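Local coordinates for protein PHOX (Pseudomonas fluorescens, PDB 4A9V) that hydrolyses phosphate monoesters as an alkaline phosphatase, using a cofactor of iron and calcium held in a beta-propeller, at residues 8-13 with 484-489; 508-513 with 521-526. All blocks are in the same frame, centred on the assembly; numbering follows the deposited sequence.

Contact 1 of 2, residues 8-13 with 484-489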
loop_
_atom_site.group_PDB
_atom_site.type_symbol
_atom_site.label_atom_id
_atom_site.label_comp_id
_atom_site.label_asym_id
_atom_site.label_seq_id
_atom_site.Cartn_x
_atom_site.Cartn_y
_atom_site.Cartn_z
ATOM N N SER A 8 -17.831 -21.681 10.528
ATOM C CA SER A 8 -17.976 -20.294 9.998
ATOM C C SER A 8 -19.025 -20.238 8.889
ATOM O O SER A 8 -19.174 -21.180 8.109
ATOM C CB SER A 8 -16.635 -19.777 9.472
ATOM O OG SER A 8 -16.786 -18.505 8.866
ATOM N N ARG A 9 -19.845 -19.193 8.928
ATOM C CA ARG A 9 -20.781 -18.903 7.851
ATOM C C ARG A 9 -20.026 -18.432 6.609
ATOM O O ARG A 9 -20.472 -18.644 5.480
ATOM C CB ARG A 9 -21.768 -17.825 8.311
ATOM C CG ARG A 9 -22.729 -17.339 7.240
ATOM C CD ARG A 9 -23.468 -16.088 7.693
ATOM N NE ARG A 9 -22.586 -15.135 8.365
ATOM C CZ ARG A 9 -22.037 -14.079 7.772
ATOM N NH1 ARG A 9 -22.220 -13.880 6.473
ATOM N NH2 ARG A 9 -21.229 -13.272 8.452
ATOM N N LEU A 10 -18.828 -17.901 6.821
ATOM C CA LEU A 10 -18.145 -17.117 5.805
ATOM C C LEU A 10 -17.097 -17.932 5.076
ATOM O O LEU A 10 -16.709 -17.571 3.975
ATOM C CB LEU A 10 -17.470 -15.889 6.417
ATOM C CG LEU A 10 -18.404 -14.751 6.803
ATOM C CD1 LEU A 10 -17.624 -13.687 7.556
ATOM C CD2 LEU A 10 -19.052 -14.177 5.556
ATOM N N LEU A 11 -16.436 -18.832 5.793
ATOM C CA LEU A 11 -15.256 -19.488 5.247
ATOM C C LEU A 11 -15.638 -20.809 4.580
ATOM O O LEU A 11 -15.993 -21.775 5.258
ATOM C CB LEU A 11 -14.212 -19.702 6.342
ATOM C CG LEU A 11 -13.735 -18.419 7.040
ATOM C CD1 LEU A 11 -12.739 -18.751 8.137
ATOM C CD2 LEU A 11 -13.137 -17.425 6.054
ATOM N N GLY A 12 -15.666 -20.809 3.249
ATOM C CA GLY A 12 -16.279 -21.899 2.499
ATOM C C GLY A 12 -15.300 -22.926 1.953
ATOM O O GLY A 12 -15.714 -23.883 1.301
ATOM N N PHE A 13 -14.012 -22.744 2.235
ATOM C CA PHE A 13 -12.957 -23.620 1.723
ATOM C C PHE A 13 -12.121 -24.156 2.888
ATOM O O PHE A 13 -12.096 -23.568 3.965
ATOM C CB PHE A 13 -12.065 -22.852 0.746
ATOM C CG PHE A 13 -11.321 -21.704 1.378
ATOM C CD1 PHE A 13 -11.936 -20.473 1.579
ATOM C CD2 PHE A 13 -10.067 -21.905 1.921
ATOM C CE1 PHE A 13 -11.300 -19.470 2.293
ATOM C CE2 PHE A 13 -9.433 -20.909 2.642
ATOM C CZ PHE A 13 -10.060 -19.697 2.846
ATOM N N ASP A 484 -14.363 -8.427 1.115
ATOM C CA ASP A 484 -15.343 -8.595 0.063
ATOM C C ASP A 484 -16.732 -8.235 0.574
ATOM O O ASP A 484 -16.921 -7.894 1.746
ATOM C CB ASP A 484 -15.291 -10.008 -0.538
ATOM C CG ASP A 484 -15.571 -11.103 0.469
ATOM O OD1 ASP A 484 -16.322 -10.864 1.433
ATOM O OD2 ASP A 484 -15.110 -12.241 0.214
ATOM N N LYS A 485 -17.707 -8.235 -0.326
ATOM C CA LYS A 485 -19.042 -7.745 0.002
ATOM C C LYS A 485 -19.704 -8.597 1.078
ATOM O O LYS A 485 -20.506 -8.100 1.862
ATOM C CB LYS A 485 -19.922 -7.710 -1.250
ATOM C CG LYS A 485 -19.535 -6.622 -2.236
ATOM C CD LYS A 485 -20.410 -6.671 -3.474
ATOM C CE LYS A 485 -20.015 -5.608 -4.482
ATOM N NZ LYS A 485 -20.853 -5.664 -5.710
ATOM N N ALA A 486 -19.358 -9.879 1.127
ATOM C CA ALA A 486 -19.917 -10.783 2.123
ATOM C C ALA A 486 -19.369 -10.522 3.520
ATOM O O ALA A 486 -19.939 -10.997 4.496
ATOM C CB ALA A 486 -19.655 -12.224 1.724
ATOM N N GLY A 487 -18.229 -9.844 3.609
ATOM C CA GLY A 487 -17.611 -9.564 4.899
ATOM C C GLY A 487 -16.481 -10.502 5.288
ATOM O O GLY A 487 -16.058 -10.507 6.442
ATOM N N ARG A 488 -15.978 -11.289 4.339
ATOM C CA ARG A 488 -14.720 -11.990 4.557
ATOM C C ARG A 488 -13.572 -10.983 4.562
ATOM O O ARG A 488 -13.513 -10.107 3.710
ATOM C CB ARG A 488 -14.474 -13.024 3.458
ATOM C CG ARG A 488 -15.268 -14.316 3.606
ATOM C CD ARG A 488 -15.141 -15.217 2.381
ATOM N NE ARG A 488 -15.976 -14.755 1.276
ATOM C CZ ARG A 488 -17.243 -15.113 1.090
ATOM N NH1 ARG A 488 -17.835 -15.954 1.923
ATOM N NH2 ARG A 488 -17.920 -14.603 0.070
ATOM N N LEU A 489 -12.641 -11.169 5.488
ATOM C CA LEU A 489 -11.417 -10.391 5.556
ATOM C C LEU A 489 -10.263 -11.184 4.969
ATOM O O LEU A 489 -9.855 -12.208 5.519
ATOM C CB LEU A 489 -11.102 -10.021 7.010
ATOM C CG LEU A 489 -9.808 -9.228 7.207
ATOM C CD1 LEU A 489 -9.866 -7.875 6.514
ATOM C CD2 LEU A 489 -9.531 -9.054 8.696
HETATM O O HOH W 1 -20.303 -10.819 7.287
HETATM O O HOH W 2 -22.282 -12.487 4.337
#

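Contact 2 of 2, residues 508-513 with 521-526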
loop_
_atom_site.group_PDB
_atom_site.type_symbol
_atom_site.label_atom_id
_atom_site.label_comp_id
_atom_site.label_asym_id
_atom_site.label_seq_id
_atom_site.Cartn_x
_atom_site.Cartn_y
_atom_site.Cartn_z
ATOM N N ASN A 508 6.178 -20.001 1.737
ATOM C CA ASN A 508 6.196 -18.787 0.931
ATOM C C ASN A 508 5.124 -17.809 1.412
ATOM O O ASN A 508 4.196 -18.194 2.135
ATOM C CB ASN A 508 5.937 -19.142 -0.536
ATOM C CG ASN A 508 7.106 -19.848 -1.201
ATOM O OD1 ASN A 508 8.172 -20.040 -0.615
ATOM N ND2 ASN A 508 6.903 -20.232 -2.454
ATOM N N ASN A 509 5.180 -16.585 0.901
ATOM C CA ASN A 509 4.126 -15.623 1.180
ATOM C C ASN A 509 2.796 -16.067 0.596
ATOM O O ASN A 509 2.728 -16.938 -0.276
ATOM C CB ASN A 509 4.531 -14.237 0.683
ATOM C CG ASN A 509 5.431 -13.531 1.663
ATOM O OD1 ASN A 509 5.104 -13.442 2.847
ATOM N ND2 ASN A 509 6.584 -13.063 1.198
ATOM N N GLN A 510 1.726 -15.534 1.162
ATOM C CA GLN A 510 0.447 -16.206 1.102
ATOM C C GLN A 510 -0.709 -15.255 1.340
ATOM O O GLN A 510 -0.519 -14.075 1.668
ATOM C CB GLN A 510 0.440 -17.320 2.124
ATOM C CG GLN A 510 0.656 -16.841 3.538
ATOM C CD GLN A 510 0.961 -17.981 4.491
ATOM O OE1 GLN A 510 0.075 -18.464 5.210
ATOM N NE2 GLN A 510 2.222 -18.397 4.523
ATOM N N MET A 511 -1.905 -15.762 1.086
ATOM C CA MET A 511 -3.126 -15.047 1.384
ATOM C C MET A 511 -4.016 -15.948 2.213
ATOM O O MET A 511 -4.160 -17.139 1.921
ATOM C CB MET A 511 -3.834 -14.611 0.092
ATOM C CG MET A 511 -5.114 -13.811 0.325
ATOM S SD MET A 511 -5.672 -12.884 -1.120
ATOM C CE MET A 511 -6.092 -14.221 -2.227
ATOM N N LEU A 512 -4.620 -15.364 3.240
ATOM C CA LEU A 512 -5.519 -16.064 4.138
ATOM C C LEU A 512 -6.864 -15.349 4.172
ATOM O O LEU A 512 -7.010 -14.241 3.653
ATOM C CB LEU A 512 -4.919 -16.142 5.554
ATOM C CG LEU A 512 -3.481 -16.683 5.617
ATOM C CD1 LEU A 512 -2.454 -15.564 5.729
ATOM C CD2 LEU A 512 -3.310 -17.687 6.753
ATOM N N CYS A 513 -7.856 -16.026 4.726
ATOM C CA CYS A 513 -9.188 -15.474 4.848
ATOM C C CYS A 513 -9.664 -15.657 6.278
ATOM O O CYS A 513 -9.475 -16.717 6.869
ATOM C CB CYS A 513 -10.135 -16.189 3.884
ATOM S SG CYS A 513 -11.714 -15.345 3.634
ATOM N N ILE A 521 -9.169 -18.128 11.045
ATOM C CA ILE A 521 -8.333 -17.811 9.889
ATOM C C ILE A 521 -7.975 -19.100 9.152
ATOM O O ILE A 521 -7.543 -20.072 9.782
ATOM C CB ILE A 521 -7.035 -17.096 10.327
ATOM C CG1 ILE A 521 -7.374 -15.778 11.028
ATOM C CG2 ILE A 521 -6.136 -16.850 9.129
ATOM C CD1 ILE A 521 -6.224 -15.169 11.806
ATOM N N ARG A 522 -8.168 -19.109 7.835
ATOM C CA ARG A 522 -7.779 -20.232 6.981
ATOM C C ARG A 522 -6.856 -19.757 5.865
ATOM O O ARG A 522 -7.090 -18.714 5.255
ATOM C CB ARG A 522 -9.017 -20.903 6.377
ATOM C CG ARG A 522 -9.944 -21.510 7.413
ATOM C CD ARG A 522 -11.100 -22.252 6.775
ATOM N NE ARG A 522 -12.028 -22.671 7.809
ATOM C CZ ARG A 522 -13.098 -23.420 7.607
ATOM N NH1 ARG A 522 -13.392 -23.848 6.394
ATOM N NH2 ARG A 522 -13.899 -23.690 8.622
ATOM N N ARG A 523 -5.822 -20.534 5.565
ATOM C CA ARG A 523 -4.929 -20.222 4.454
ATOM C C ARG A 523 -5.603 -20.552 3.131
ATOM O O ARG A 523 -6.155 -21.646 2.965
ATOM C CB ARG A 523 -3.611 -20.992 4.583
ATOM C CG ARG A 523 -2.548 -20.518 3.611
ATOM C CD ARG A 523 -1.247 -21.297 3.737
ATOM N NE ARG A 523 -0.614 -21.116 5.040
ATOM C CZ ARG A 523 -0.580 -22.030 6.005
ATOM N NH1 ARG A 523 -1.154 -23.217 5.850
ATOM N NH2 ARG A 523 0.098 -21.787 7.116
ATOM N N PHE A 524 -5.564 -19.599 2.202
ATOM C CA PHE A 524 -6.280 -19.703 0.930
ATOM C C PHE A 524 -5.341 -19.889 -0.266
ATOM O O PHE A 524 -5.668 -20.646 -1.178
ATOM C CB PHE A 524 -7.158 -18.461 0.726
ATOM C CG PHE A 524 -7.864 -18.425 -0.599
ATOM C CD1 PHE A 524 -9.036 -19.128 -0.799
ATOM C CD2 PHE A 524 -7.374 -17.652 -1.637
ATOM C CE1 PHE A 524 -9.668 -19.108 -2.030
ATOM C CE2 PHE A 524 -8.022 -17.601 -2.856
ATOM C CZ PHE A 524 -9.186 -18.311 -3.047
ATOM N N MET A 525 -4.237 -19.144 -0.311
ATOM C CA MET A 525 -3.336 -19.155 -1.461
ATOM C C MET A 525 -1.899 -19.064 -0.972
ATOM O O MET A 525 -1.601 -18.351 -0.014
ATOM C CB MET A 525 -3.637 -17.973 -2.394
ATOM C CG MET A 525 -2.827 -17.979 -3.679
ATOM S SD MET A 525 -3.131 -16.521 -4.699
ATOM C CE MET A 525 -2.078 -15.331 -3.889
ATOM N N VAL A 526 -1.003 -19.765 -1.659
ATOM C CA VAL A 526 0.423 -19.562 -1.488
ATOM C C VAL A 526 1.029 -19.152 -2.820
ATOM O O VAL A 526 0.647 -19.667 -3.873
ATOM C CB VAL A 526 1.132 -20.831 -0.960
ATOM C CG1 VAL A 526 2.606 -20.537 -0.744
ATOM C CG2 VAL A 526 0.475 -21.336 0.319
#

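Contact 1 of 2, residues 8-13 with 484-489
Arg488 reaches across to Leu10 with the end of its guanidinium: NH1 donates to Leu10 O over 2.8 Å, with an N-H...O angle of 160° and the oxygen close to the guanidinium plane. It is the one direct hydrogen bond between residues 8-13 and 484-489. Arg488 CD lies against the same oxygen, and a bend at chi3 (-77°) turns NE back to Asp484, where a salt bridge of 2.9 Å from NE meets the syn lone pair of OD2. Trp490 NE1 also binds OD2, so the carboxylate that holds the arginine is itself fixed. Asp484 OD1 accepts from Arg488 N, 3.0 Å away, and weakly from Gly487 N.

Leu10 packs on the turn with both methyls. CD1 lies 3.7 Å from Gly487 O, while CD2 sits 3.5 Å from Ala486 O and makes an apolar contact with Ala486 CB at 4.3 Å. Nearer the backbone, Leu10 CB packs on Arg488 CG. Leu11 CD2 only just reaches that carbon.

Water supplies the remaining links. The poorly ordered Arg9 meets Ala486 O through two waters in its guanidinium plane: one takes a bond from NH2, the other a weak one from NH1, and each donates to Ala486 O. Leu10 CG lies against one face of that guanidinium.

Both partners are tight bends. Ser8 OG accepts from Leu10 N and Leu11 N, an ST turn and ST motif, and Asp484 to Gly487 form the type I beta turn of a hairpin between propeller strands 478-483 and 489-493, against which the N-terminal segment packs.

Contact 2 of 2, residues 508-513 with 521-526
Gln510 and Arg523 meet across an antiparallel beta hairpin, strands 510-514 and 521-526, interrupted by a classic beta bulge. Gln510 CB starts 3.1 Å from Met525 O. With chi1 at 60°, CG stands between the backbone N and the carbonyl carbon, and the extended chain beyond it carries the amide to Arg523. There CD lies 3.6 Å from Arg523 NE, and OE1 accepts from that NE over 2.7 Å, the donor standing above the carbonyl plane, with amide and guanidinium planes 69° apart. NE2 turns back to Asn508 O, so both ends of the amide are held. Shortened to an alanine, this position would probably leave Arg523 NE without its acceptor and Asn508 O without the NE2 donor. Arg523 NH1 also binds Gln472 O and Ile16 O, and NH2 binds Met474 O.

Leu512, on the same face as Gln510, packs CD2 on Ile521 CG2 at 3.8 Å. Met511 faces the other way, its CE beside the Phe524 ring, 3.7 Å from CD2. The bulge puts Phe524 and Met525 opposite Met511, whose carbonyl oxygen takes two bonds: 2.8 Å from Phe524 N and 3.0 Å from Met525 N.

In the fold
Contact 1 and contact 2 lie about 14 Å apart, centre to centre. Both involve one four-stranded antiparallel sheet, ordered 478-483, 489-493, 510-514, 521-526: contact 1 sets the N-terminal segment on the turn between its first two strands, contact 2 pairs its last two. Contact 1 joins the start of the chain to residues 484-489, and contact 2 follows entirely after it. Segment 8-13 also bridges them directly, through a probable hydrogen bond of Phe13 O with Arg522 NH1 and the packing of Leu11 CD2 on Cys513 SG. The beginning of the chain thus lies against a late propeller sheet. Asn509, just before strand 510-514, is close to Asp494 and Glu532, which bind lithium here and calcium in another structure of this protein.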